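Local coordinates for Ras GTPase-activating-like protein IQGAP2 (Homo sapiens, PDB 5CJP) that probably binds GTP-loaded Rho-family GTPases through an all-helical RasGAP-related domain, acting as an effector and scaffold rather than as a true GTPase activator, at residues E[52-55]-E[59-62]; E[198-203]-E[319-324]; E[31-36]-E[90-95]; E[46-51]-E[94-99]. All blocks are in the same frame, centred on the assembly; numbering follows the deposited sequence.

Contact 1: residues E[52-55]-E[59-62]. With GTP (guanosine-5'-triphosphate), chain G.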
# COMPACT_ATOMS: atom_id res chain seq x y z
N TYR E 52 -9.08 2.90 -14.52
CA TYR E 52 -7.75 2.68 -15.09
C TYR E 52 -7.42 1.20 -15.09
O TYR E 52 -6.89 0.68 -16.06
CB TYR E 52 -6.65 3.42 -14.31
CG TYR E 52 -6.64 4.93 -14.43
CD1 TYR E 52 -7.00 5.56 -15.63
CD2 TYR E 52 -6.22 5.73 -13.35
CE1 TYR E 52 -6.94 6.95 -15.74
CE2 TYR E 52 -6.16 7.11 -13.46
CZ TYR E 52 -6.51 7.72 -14.66
OH TYR E 52 -6.42 9.09 -14.78
N ASN E 53 -7.74 0.51 -14.00
CA ASN E 53 -7.46 -0.93 -13.91
C ASN E 53 -8.54 -1.70 -14.66
O ASN E 53 -8.26 -2.68 -15.35
CB ASN E 53 -7.44 -1.39 -12.45
CG ASN E 53 -7.34 -2.89 -12.31
OD1 ASN E 53 -6.30 -3.48 -12.59
ND2 ASN E 53 -8.44 -3.52 -11.89
N TYR E 54 -9.78 -1.25 -14.52
CA TYR E 54 -10.88 -1.93 -15.19
C TYR E 54 -10.75 -1.93 -16.72
O TYR E 54 -10.96 -2.96 -17.36
CB TYR E 54 -12.21 -1.30 -14.77
CG TYR E 54 -13.40 -1.98 -15.39
CD1 TYR E 54 -13.87 -3.17 -14.89
CD2 TYR E 54 -14.02 -1.44 -16.54
CE1 TYR E 54 -14.94 -3.84 -15.50
CE2 TYR E 54 -15.10 -2.10 -17.16
CZ TYR E 54 -15.54 -3.28 -16.63
OH TYR E 54 -16.60 -3.92 -17.21
N ALA E 55 -10.40 -0.80 -17.31
CA ALA E 55 -10.29 -0.72 -18.78
C ALA E 55 -8.90 -0.99 -19.26
O ALA E 55 -8.52 -0.50 -20.31
CB ALA E 55 -10.74 0.64 -19.28
N ARG E 59 -11.62 -5.48 -24.14
CA ARG E 59 -13.06 -5.72 -24.02
C ARG E 59 -13.70 -4.71 -23.05
O ARG E 59 -14.76 -4.14 -23.34
CB ARG E 59 -13.36 -7.15 -23.56
CG ARG E 59 -14.85 -7.40 -23.33
CD ARG E 59 -15.17 -8.81 -22.93
NE ARG E 59 -14.59 -9.18 -21.63
CZ ARG E 59 -14.72 -10.39 -21.09
NH1 ARG E 59 -15.41 -11.32 -21.73
NH2 ARG E 59 -14.14 -10.67 -19.92
N GLU E 60 -13.04 -4.46 -21.91
CA GLU E 60 -13.54 -3.50 -20.89
C GLU E 60 -13.43 -2.05 -21.37
O GLU E 60 -14.31 -1.23 -21.11
CB GLU E 60 -12.77 -3.67 -19.57
CG GLU E 60 -13.11 -4.93 -18.80
CD GLU E 60 -12.97 -6.19 -19.62
OE1 GLU E 60 -13.99 -6.87 -19.85
OE2 GLU E 60 -11.84 -6.50 -20.04
N GLU E 61 -12.33 -1.73 -22.05
CA GLU E 61 -12.19 -0.38 -22.56
C GLU E 61 -13.27 -0.17 -23.63
O GLU E 61 -13.76 0.95 -23.82
CB GLU E 61 -10.80 -0.18 -23.16
CG GLU E 61 -10.63 1.18 -23.83
CD GLU E 61 -9.20 1.44 -24.30
OE1 GLU E 61 -8.50 0.47 -24.68
OE2 GLU E 61 -8.80 2.62 -24.29
N TYR E 62 -13.66 -1.23 -24.31
CA TYR E 62 -14.70 -1.12 -25.31
C TYR E 62 -16.01 -0.68 -24.64
O TYR E 62 -16.70 0.23 -25.12
CB TYR E 62 -14.90 -2.47 -26.00
CG TYR E 62 -16.14 -2.52 -26.83
CD1 TYR E 62 -16.20 -1.88 -28.07
CD2 TYR E 62 -17.28 -3.18 -26.38
CE1 TYR E 62 -17.36 -1.88 -28.82
CE2 TYR E 62 -18.45 -3.18 -27.12
CZ TYR E 62 -18.48 -2.54 -28.35
OH TYR E 62 -19.62 -2.56 -29.10
PG GTP G . -7.37 -9.77 -10.96
O1G GTP G . -6.05 -9.92 -10.04
O2G GTP G . -8.41 -10.77 -10.62
O3G GTP G . -7.88 -8.26 -10.76
O3B GTP G . -6.84 -9.84 -12.48
PB GTP G . -7.02 -11.15 -13.40
O1B GTP G . -5.67 -11.61 -13.79
O2B GTP G . -7.92 -12.11 -12.72
O3A GTP G . -7.79 -10.54 -14.68
PA GTP G . -8.75 -11.45 -15.59
O1A GTP G . -8.16 -12.81 -15.67
O2A GTP G . -10.14 -11.31 -15.10
O5' GTP G . -8.64 -10.72 -17.02
C5' GTP G . -9.19 -9.41 -17.19
C4' GTP G . -9.56 -9.19 -18.65
O4' GTP G . -8.44 -9.41 -19.52
C3' GTP G . -10.56 -10.27 -19.07
O3' GTP G . -11.86 -9.87 -18.62
C2' GTP G . -10.46 -10.08 -20.59
O2' GTP G . -11.13 -8.88 -20.99
C1' GTP G . -8.95 -9.91 -20.77
N9 GTP G . -8.29 -11.20 -21.04
C8 GTP G . -7.92 -12.12 -20.14
N7 GTP G . -7.30 -13.11 -20.76
C5 GTP G . -7.28 -12.85 -22.07
C6 GTP G . -6.76 -13.51 -23.17
O6 GTP G . -6.18 -14.59 -23.06
N1 GTP G . -6.90 -12.91 -24.43
C2 GTP G . -7.56 -11.68 -24.54
N2 GTP G . -7.73 -11.13 -25.74
N3 GTP G . -8.05 -11.07 -23.45
C4 GTP G . -7.91 -11.62 -22.24
O HOH W 1 -16.09 -6.63 -18.61
O HOH W 2 -7.54 -1.57 -22.86
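Y54 and E60 meet at the short helix-loop-helix junction where helix 37-54 gives way to helix 58-79, part of the all-helical RasGAP-related fold. On the packed side, E60 CG lies over one face of the Y54 ring, 3.9 Å from its centroid and displaced toward the rim, a CH-pi contact; the ring and carboxylate planes are nearly perpendicular, at 83°. Next to it the backbones close up, and A55 CB rests 3.7 Å from E61 CA. The other side is wetter: E61 extends away from the partner segment, and a water donates both to A55 O and to E61 OE1. Since the E60 chain turns at chi2 (54°) after crossing the ring, its carboxylate faces the ribose of GTP and R59. There OE2 accepts from GTP O2' at 2.7 Å, while OE1 presents its syn lone pair to R59 NE at 3.0 Å in a salt bridge and is linked through a second water to Y54 OH. With an alanine in place of E60, O2' would probably lose its acceptor and R59 its carboxylate mate, leaving the guanidinium freer to turn from the sugar. GTP is also hydrogen-bonded to the chain of another protein, and R59 NH1 bonds to the backbone of that protein, so the junction reads as one wall of a nucleotide site at an interface. The sugar is gripped on both hydroxyls: beside the O2' bond, R59 NH2 donates to GTP O3' over 2.7 Å, with O3' at the guanidinium edge.

Contact 2: residues E[198-203]-E[319-324]; sequences LPYGLR and EKFNMD
Y200 and K320 form the closest backbone pair, with their CA atoms still 8.7 Å apart, as the first turn of helix 200-216 faces the end of helix 317-320; side chains span that separation. K320 lies over one face of the Y200 ring, the two running past each other in opposite directions. Its CG stands almost above the ring centre, 3.5 Å from the centroid and 11° off the normal, a well-centred CH-pi contact. CB and CE follow the same face, CB 3.6 Å from Y200 CZ and CE 3.6 Å from Y200 CD1, so the aliphatic chain spans the ring from its hydroxyl end inward. A bend at chi2 (61°) lays the lysine along the ring, while outside the two segments its NZ pairs with an acidic side chain on the chain of another protein. The contact joins the start of a helix of the all-helical RasGAP-related domain, with P199 at the N-cap position, to a helix-to-loop exit some 120 residues later. At that exit F321 has left helical geometry, and its ring meets Y200 obliquely: the centroids are 5.6 Å apart, and F321 CZ approaches Y200 CD2 to 3.9 Å. On its own side F321 also touches Q58 and E61 of helix 58-79. Were a serine to replace Y200, the lysine chain would probably lose the surface that guides it and F321 would face a gap. The phenol is tied down as well, its OH bonded to P315 O just ahead of helix 317-320.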
# COMPACT_ATOMS: atom_id res chain seq x y z
N LEU E 198 -1.94 10.35 -30.26
CA LEU E 198 -3.09 10.59 -29.41
C LEU E 198 -3.76 9.25 -29.13
O LEU E 198 -3.64 8.30 -29.90
CB LEU E 198 -4.10 11.53 -30.08
CG LEU E 198 -3.84 13.03 -30.04
CD1 LEU E 198 -5.10 13.75 -30.48
CD2 LEU E 198 -3.49 13.45 -28.63
N PRO E 199 -4.48 9.15 -28.02
CA PRO E 199 -5.17 7.90 -27.67
C PRO E 199 -6.37 7.66 -28.57
O PRO E 199 -7.11 8.60 -28.87
CB PRO E 199 -5.61 8.12 -26.22
CG PRO E 199 -4.64 9.14 -25.71
CD PRO E 199 -4.49 10.09 -26.89
N TYR E 200 -6.56 6.41 -28.99
CA TYR E 200 -7.70 6.06 -29.84
C TYR E 200 -9.02 6.52 -29.19
O TYR E 200 -9.81 7.23 -29.83
CB TYR E 200 -7.79 4.54 -30.06
CG TYR E 200 -9.11 4.13 -30.66
CD1 TYR E 200 -9.44 4.45 -31.98
CD2 TYR E 200 -10.09 3.51 -29.88
CE1 TYR E 200 -10.70 4.18 -32.50
CE2 TYR E 200 -11.36 3.23 -30.39
CZ TYR E 200 -11.66 3.57 -31.70
OH TYR E 200 -12.93 3.31 -32.20
N GLY E 201 -9.24 6.11 -27.94
CA GLY E 201 -10.46 6.48 -27.23
C GLY E 201 -10.77 7.97 -27.22
O GLY E 201 -11.92 8.38 -27.38
N LEU E 202 -9.76 8.80 -27.02
CA LEU E 202 -9.98 10.23 -27.04
C LEU E 202 -10.39 10.69 -28.44
O LEU E 202 -11.29 11.53 -28.60
CB LEU E 202 -8.70 10.96 -26.62
CG LEU E 202 -8.77 12.48 -26.66
CD1 LEU E 202 -10.03 12.92 -25.96
CD2 LEU E 202 -7.53 13.10 -26.01
N ARG E 203 -9.72 10.16 -29.46
CA ARG E 203 -10.03 10.54 -30.84
C ARG E 203 -11.43 10.08 -31.18
O ARG E 203 -12.17 10.76 -31.90
CB ARG E 203 -9.04 9.91 -31.84
CG ARG E 203 -7.67 10.57 -31.89
CD ARG E 203 -6.79 9.99 -32.99
NE ARG E 203 -7.16 10.41 -34.34
CZ ARG E 203 -6.49 10.07 -35.44
NH1 ARG E 203 -5.41 9.32 -35.35
NH2 ARG E 203 -6.88 10.49 -36.64
N GLU E 319 -14.79 -2.18 -34.79
CA GLU E 319 -13.79 -2.51 -35.80
C GLU E 319 -12.38 -2.28 -35.26
O GLU E 319 -11.50 -3.14 -35.43
CB GLU E 319 -14.02 -1.68 -37.07
CG GLU E 319 -15.49 -1.54 -37.49
CD GLU E 319 -16.26 -2.83 -37.31
OE1 GLU E 319 -15.70 -3.90 -37.61
OE2 GLU E 319 -17.43 -2.76 -36.87
N LYS E 320 -12.14 -1.15 -34.61
CA LYS E 320 -10.80 -0.85 -34.08
C LYS E 320 -10.22 -2.04 -33.31
O LYS E 320 -9.07 -2.42 -33.52
CB LYS E 320 -10.85 0.39 -33.20
CG LYS E 320 -9.49 0.93 -32.82
CD LYS E 320 -8.67 1.35 -34.03
CE LYS E 320 -7.35 1.96 -33.58
NZ LYS E 320 -6.38 2.17 -34.69
N PHE E 321 -11.01 -2.61 -32.41
CA PHE E 321 -10.57 -3.80 -31.70
C PHE E 321 -11.45 -4.85 -32.40
O PHE E 321 -12.65 -4.63 -32.53
CB PHE E 321 -10.94 -3.76 -30.22
CG PHE E 321 -10.73 -2.42 -29.55
CD1 PHE E 321 -9.62 -1.63 -29.84
CD2 PHE E 321 -11.61 -1.99 -28.56
CE1 PHE E 321 -9.39 -0.44 -29.14
CE2 PHE E 321 -11.39 -0.80 -27.85
CZ PHE E 321 -10.28 -0.02 -28.14
N ASN E 322 -10.90 -5.95 -32.89
CA ASN E 322 -11.76 -6.93 -33.53
C ASN E 322 -12.62 -7.56 -32.45
O ASN E 322 -12.38 -8.69 -32.03
CB ASN E 322 -10.93 -8.00 -34.22
CG ASN E 322 -10.15 -7.44 -35.37
OD1 ASN E 322 -10.71 -6.82 -36.27
ND2 ASN E 322 -8.84 -7.66 -35.35
N MET E 323 -13.63 -6.81 -32.00
CA MET E 323 -14.51 -7.26 -30.95
C MET E 323 -15.18 -8.60 -31.21
O MET E 323 -15.70 -9.22 -30.28
CB MET E 323 -15.56 -6.18 -30.64
CG MET E 323 -14.98 -4.93 -29.94
SD MET E 323 -13.98 -5.29 -28.42
CE MET E 323 -15.27 -5.96 -27.39
N ASP E 324 -15.16 -9.05 -32.46
CA ASP E 324 -15.78 -10.32 -32.81
C ASP E 324 -15.10 -11.46 -32.08
O ASP E 324 -15.70 -12.52 -31.85
CB ASP E 324 -15.73 -10.55 -34.32
CG ASP E 324 -16.81 -9.76 -35.06
OD1 ASP E 324 -17.99 -9.86 -34.66
OD2 ASP E 324 -16.47 -9.04 -36.03

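Contact 3: residues E[31-36]-E[90-95]; sequences LIFQMP and NPTVIK
F33 and T92 bring the backbones to a CA separation of 5.7 Å, where the last part of helix 25-34 runs up against the N-terminal turn of helix 92-102, in the all-helical RasGAP-related fold. That second helix, within the family's sequence range, starts behind P91 at the N-cap position; N90, the first residue to leave the preceding helix, has positive phi. The side chains divide the F33 ring between them. V93 sets its CG2 over one face, 3.7 Å from the centroid and 20° off the normal, a CH-pi contact offset toward the CG-CD1 rim; V93 CA adds to it, 3.5 Å from F33 CE1. T92 takes the edge instead, its OG1 lying in the ring plane 3.5 Å from F33 CD1. With CG anti to the carbonyl carbon (chi1 -59°), the F33 ring is carried across to the neighbouring helix. Two lighter touches lie beside these: T92 CG2 is 3.8 Å from F33 O, and I32 CG2 comes to 4.1 Å from T92 OG1. Helix 58-79 contributes A71, which packs on both F33 and V93, while L31 packs on L370 of the second subunit. No hydrogen bond crosses between the two segments, so their union rests mainly on shape and dispersion, a methyl on an aromatic face; the T92 OG1 at the ring edge probably gains a little from the slightly positive C-H rim.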
# COMPACT_ATOMS: atom_id res chain seq x y z
N LEU E 31 -24.07 6.61 -12.93
CA LEU E 31 -24.72 7.32 -11.83
C LEU E 31 -24.03 8.66 -11.60
O LEU E 31 -24.67 9.68 -11.25
CB LEU E 31 -24.65 6.50 -10.56
CG LEU E 31 -25.50 5.23 -10.51
CD1 LEU E 31 -25.33 4.55 -9.17
CD2 LEU E 31 -26.95 5.59 -10.74
N ILE E 32 -22.70 8.67 -11.77
CA ILE E 32 -21.95 9.92 -11.60
C ILE E 32 -22.40 10.94 -12.66
O ILE E 32 -22.61 12.11 -12.33
CB ILE E 32 -20.40 9.67 -11.69
CG1 ILE E 32 -19.85 9.21 -10.32
CG2 ILE E 32 -19.68 10.88 -12.17
CD1 ILE E 32 -20.81 8.44 -9.53
N PHE E 33 -22.58 10.51 -13.91
CA PHE E 33 -23.01 11.45 -14.95
C PHE E 33 -24.34 12.14 -14.64
O PHE E 33 -24.50 13.33 -14.91
CB PHE E 33 -23.15 10.78 -16.33
CG PHE E 33 -21.89 10.16 -16.83
CD1 PHE E 33 -20.66 10.78 -16.64
CD2 PHE E 33 -21.92 8.92 -17.46
CE1 PHE E 33 -19.49 10.17 -17.06
CE2 PHE E 33 -20.75 8.31 -17.89
CZ PHE E 33 -19.53 8.92 -17.69
N GLN E 34 -25.29 11.43 -14.05
CA GLN E 34 -26.57 12.06 -13.77
C GLN E 34 -26.71 12.86 -12.45
O GLN E 34 -27.76 13.45 -12.21
CB GLN E 34 -27.70 11.03 -13.90
CG GLN E 34 -27.71 9.99 -12.81
CD GLN E 34 -28.72 8.88 -13.05
OE1 GLN E 34 -29.38 8.42 -12.12
NE2 GLN E 34 -28.84 8.43 -14.30
N MET E 35 -25.68 12.88 -11.62
CA MET E 35 -25.72 13.63 -10.36
C MET E 35 -25.57 15.12 -10.65
O MET E 35 -25.06 15.49 -11.71
CB MET E 35 -24.55 13.25 -9.46
CG MET E 35 -24.62 11.90 -8.80
SD MET E 35 -23.02 11.53 -8.01
CE MET E 35 -22.60 13.10 -7.36
N PRO E 36 -26.01 15.99 -9.73
CA PRO E 36 -25.81 17.41 -10.06
C PRO E 36 -24.30 17.54 -10.19
O PRO E 36 -23.55 16.89 -9.45
CB PRO E 36 -26.36 18.13 -8.83
CG PRO E 36 -27.43 17.16 -8.33
CD PRO E 36 -26.73 15.83 -8.46
N ASN E 90 -20.47 22.30 -19.45
CA ASN E 90 -19.45 21.54 -18.72
C ASN E 90 -19.94 20.13 -18.35
O ASN E 90 -19.94 19.75 -17.18
CB ASN E 90 -19.07 22.31 -17.45
CG ASN E 90 -17.99 21.62 -16.63
OD1 ASN E 90 -18.06 21.59 -15.40
ND2 ASN E 90 -16.98 21.08 -17.30
N PRO E 91 -20.35 19.33 -19.36
CA PRO E 91 -20.86 17.97 -19.17
C PRO E 91 -19.87 17.11 -18.42
O PRO E 91 -18.69 17.09 -18.75
CB PRO E 91 -21.09 17.50 -20.60
CG PRO E 91 -20.00 18.18 -21.35
CD PRO E 91 -20.05 19.58 -20.78
N THR E 92 -20.33 16.38 -17.40
CA THR E 92 -19.40 15.59 -16.62
C THR E 92 -18.81 14.41 -17.37
O THR E 92 -17.74 13.92 -17.02
CB THR E 92 -20.03 15.18 -15.25
OG1 THR E 92 -19.84 13.79 -15.02
CG2 THR E 92 -21.47 15.53 -15.21
N VAL E 93 -19.48 13.98 -18.43
CA VAL E 93 -18.96 12.88 -19.23
C VAL E 93 -17.69 13.33 -19.92
O VAL E 93 -16.77 12.55 -20.11
CB VAL E 93 -19.93 12.44 -20.34
CG1 VAL E 93 -19.39 11.21 -21.04
CG2 VAL E 93 -21.29 12.18 -19.77
N ILE E 94 -17.64 14.59 -20.32
CA ILE E 94 -16.46 15.10 -20.99
C ILE E 94 -15.32 15.25 -19.98
O ILE E 94 -14.16 15.03 -20.31
CB ILE E 94 -16.78 16.44 -21.66
CG1 ILE E 94 -17.68 16.17 -22.88
CG2 ILE E 94 -15.50 17.16 -22.07
CD1 ILE E 94 -17.02 15.35 -23.88
N LYS E 95 -15.67 15.59 -18.75
CA LYS E 95 -14.67 15.76 -17.69
C LYS E 95 -14.00 14.41 -17.44
O LYS E 95 -12.79 14.32 -17.24
CB LYS E 95 -15.36 16.24 -16.42
CG LYS E 95 -14.45 16.85 -15.38
CD LYS E 95 -15.24 17.37 -14.21
CE LYS E 95 -16.33 18.36 -14.66
NZ LYS E 95 -17.39 18.66 -13.62

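Contact 4: residues E[46-51]-E[94-99]; sequences TVIFTL and IKMVVS
M96 is the shared partner of I48 and L51, and it meets each with a different part of its chain. I48 CD1 reaches M96 CG at 3.3 Å, the two side chains sliding past each other in opposite directions. L51 comes across at about a right angle and sets CD1 against M96 CE, also at 3.3 Å. M96 spans both because its CG stands anti to the backbone N (chi1 -177°) and the chain bends only at its last torsion, carrying the methyl to the leucine. S99, one turn on, offers CB to I48 CD1 at a looser 4.5 Å. Its hydroxyl is turned back on its own helix: S99 OG and S99 N approach K95 O from opposite faces of the carbonyl plane, so one oxygen takes two donors. The axes of segments 46-51 and 94-99 approach to 10.7 Å and cross at -48°, a spacing bridged here by long side chains. Beyond this apolar shell, M96 also packs on L64 and F68 of helix 58-79 and on A29 and F33 of helix 25-34. Helices 37-54 and 92-102 therefore meet, within the all-helical RasGAP-related fold, around a methionine buried among four helices.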
# COMPACT_ATOMS: atom_id res chain seq x y z
N THR E 46 -11.56 8.83 -7.57
CA THR E 46 -11.69 7.44 -7.15
C THR E 46 -12.31 6.52 -8.20
O THR E 46 -11.93 5.36 -8.30
CB THR E 46 -12.43 7.38 -5.81
OG1 THR E 46 -13.67 6.69 -5.97
CG2 THR E 46 -12.67 8.81 -5.29
N VAL E 47 -13.24 7.01 -9.00
CA VAL E 47 -13.82 6.14 -10.02
C VAL E 47 -12.85 6.00 -11.19
O VAL E 47 -12.68 4.91 -11.75
CB VAL E 47 -15.17 6.68 -10.54
CG1 VAL E 47 -16.14 6.87 -9.38
CG2 VAL E 47 -14.97 7.98 -11.29
N ILE E 48 -12.22 7.11 -11.55
CA ILE E 48 -11.27 7.10 -12.65
C ILE E 48 -10.16 6.12 -12.31
O ILE E 48 -9.75 5.30 -13.15
CB ILE E 48 -10.66 8.47 -12.87
CG1 ILE E 48 -11.76 9.48 -13.26
CG2 ILE E 48 -9.58 8.40 -13.91
CD1 ILE E 48 -12.38 9.19 -14.55
N PHE E 49 -9.68 6.20 -11.06
CA PHE E 49 -8.59 5.32 -10.62
C PHE E 49 -8.97 3.86 -10.83
O PHE E 49 -8.14 3.04 -11.20
CB PHE E 49 -8.26 5.56 -9.14
CG PHE E 49 -7.06 4.80 -8.67
CD1 PHE E 49 -5.78 5.17 -9.09
CD2 PHE E 49 -7.20 3.65 -7.88
CE1 PHE E 49 -4.65 4.41 -8.72
CE2 PHE E 49 -6.07 2.89 -7.51
CZ PHE E 49 -4.80 3.27 -7.94
N THR E 50 -10.23 3.55 -10.58
CA THR E 50 -10.72 2.20 -10.73
C THR E 50 -10.85 1.85 -12.19
O THR E 50 -10.51 0.75 -12.60
CB THR E 50 -12.06 2.06 -10.05
OG1 THR E 50 -11.90 2.40 -8.68
CG2 THR E 50 -12.58 0.63 -10.16
N LEU E 51 -11.36 2.80 -12.98
CA LEU E 51 -11.51 2.58 -14.41
C LEU E 51 -10.14 2.31 -15.06
O LEU E 51 -10.05 1.57 -16.03
CB LEU E 51 -12.19 3.77 -15.05
CG LEU E 51 -13.65 3.93 -14.63
CD1 LEU E 51 -14.22 5.19 -15.27
CD2 LEU E 51 -14.47 2.71 -15.06
N ILE E 94 -17.64 14.59 -20.32
CA ILE E 94 -16.46 15.10 -20.99
C ILE E 94 -15.32 15.25 -19.98
O ILE E 94 -14.16 15.03 -20.31
CB ILE E 94 -16.78 16.44 -21.66
CG1 ILE E 94 -17.68 16.17 -22.88
CG2 ILE E 94 -15.50 17.16 -22.07
CD1 ILE E 94 -17.02 15.35 -23.88
N LYS E 95 -15.67 15.59 -18.75
CA LYS E 95 -14.67 15.76 -17.69
C LYS E 95 -14.00 14.41 -17.44
O LYS E 95 -12.79 14.32 -17.24
CB LYS E 95 -15.36 16.24 -16.42
CG LYS E 95 -14.45 16.85 -15.38
CD LYS E 95 -15.24 17.37 -14.21
CE LYS E 95 -16.33 18.36 -14.66
NZ LYS E 95 -17.39 18.66 -13.62
N MET E 96 -14.80 13.35 -17.45
CA MET E 96 -14.28 12.02 -17.20
C MET E 96 -13.51 11.52 -18.40
O MET E 96 -12.45 10.88 -18.27
CB MET E 96 -15.43 11.07 -16.87
CG MET E 96 -14.98 9.67 -16.51
SD MET E 96 -16.30 8.81 -15.64
CE MET E 96 -16.31 7.40 -16.54
N VAL E 97 -14.03 11.81 -19.59
CA VAL E 97 -13.37 11.39 -20.81
C VAL E 97 -11.99 11.97 -20.85
O VAL E 97 -11.04 11.28 -21.20
CB VAL E 97 -14.15 11.86 -22.06
CG1 VAL E 97 -13.23 11.83 -23.30
CG2 VAL E 97 -15.35 10.95 -22.28
N VAL E 98 -11.87 13.25 -20.49
CA VAL E 98 -10.58 13.92 -20.48
C VAL E 98 -9.61 13.39 -19.45
O VAL E 98 -8.46 13.15 -19.78
CB VAL E 98 -10.74 15.44 -20.28
CG1 VAL E 98 -9.39 16.09 -19.98
CG2 VAL E 98 -11.36 16.04 -21.52
N SER E 99 -10.05 13.22 -18.21
CA SER E 99 -9.17 12.71 -17.15
C SER E 99 -8.72 11.30 -17.45
O SER E 99 -7.54 10.99 -17.38
CB SER E 99 -9.88 12.69 -15.79
OG SER E 99 -10.19 13.99 -15.33

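How the contacts relate
From the N terminus, contact 3 opens first, on helix 25-34, and contact 4 next, on helix 37-54. Contact 1 starts at the end of that helix and closes at once on helix 58-79, so it nests inside the loops of both earlier contacts. Those two then close together on helix 92-102, sharing I94 and K95, and touch through F33 CE1 and M96 SD, 3.7 Å apart. Contact 2 follows in series, tying helix 200-216 to the end of helix 317-320 and the loop that follows. That loop returns to contact 1, where M323 packs on Y62 and F321 on E61. A weak hydrogen bond from Y52 to S99 O joins contacts 1 and 4.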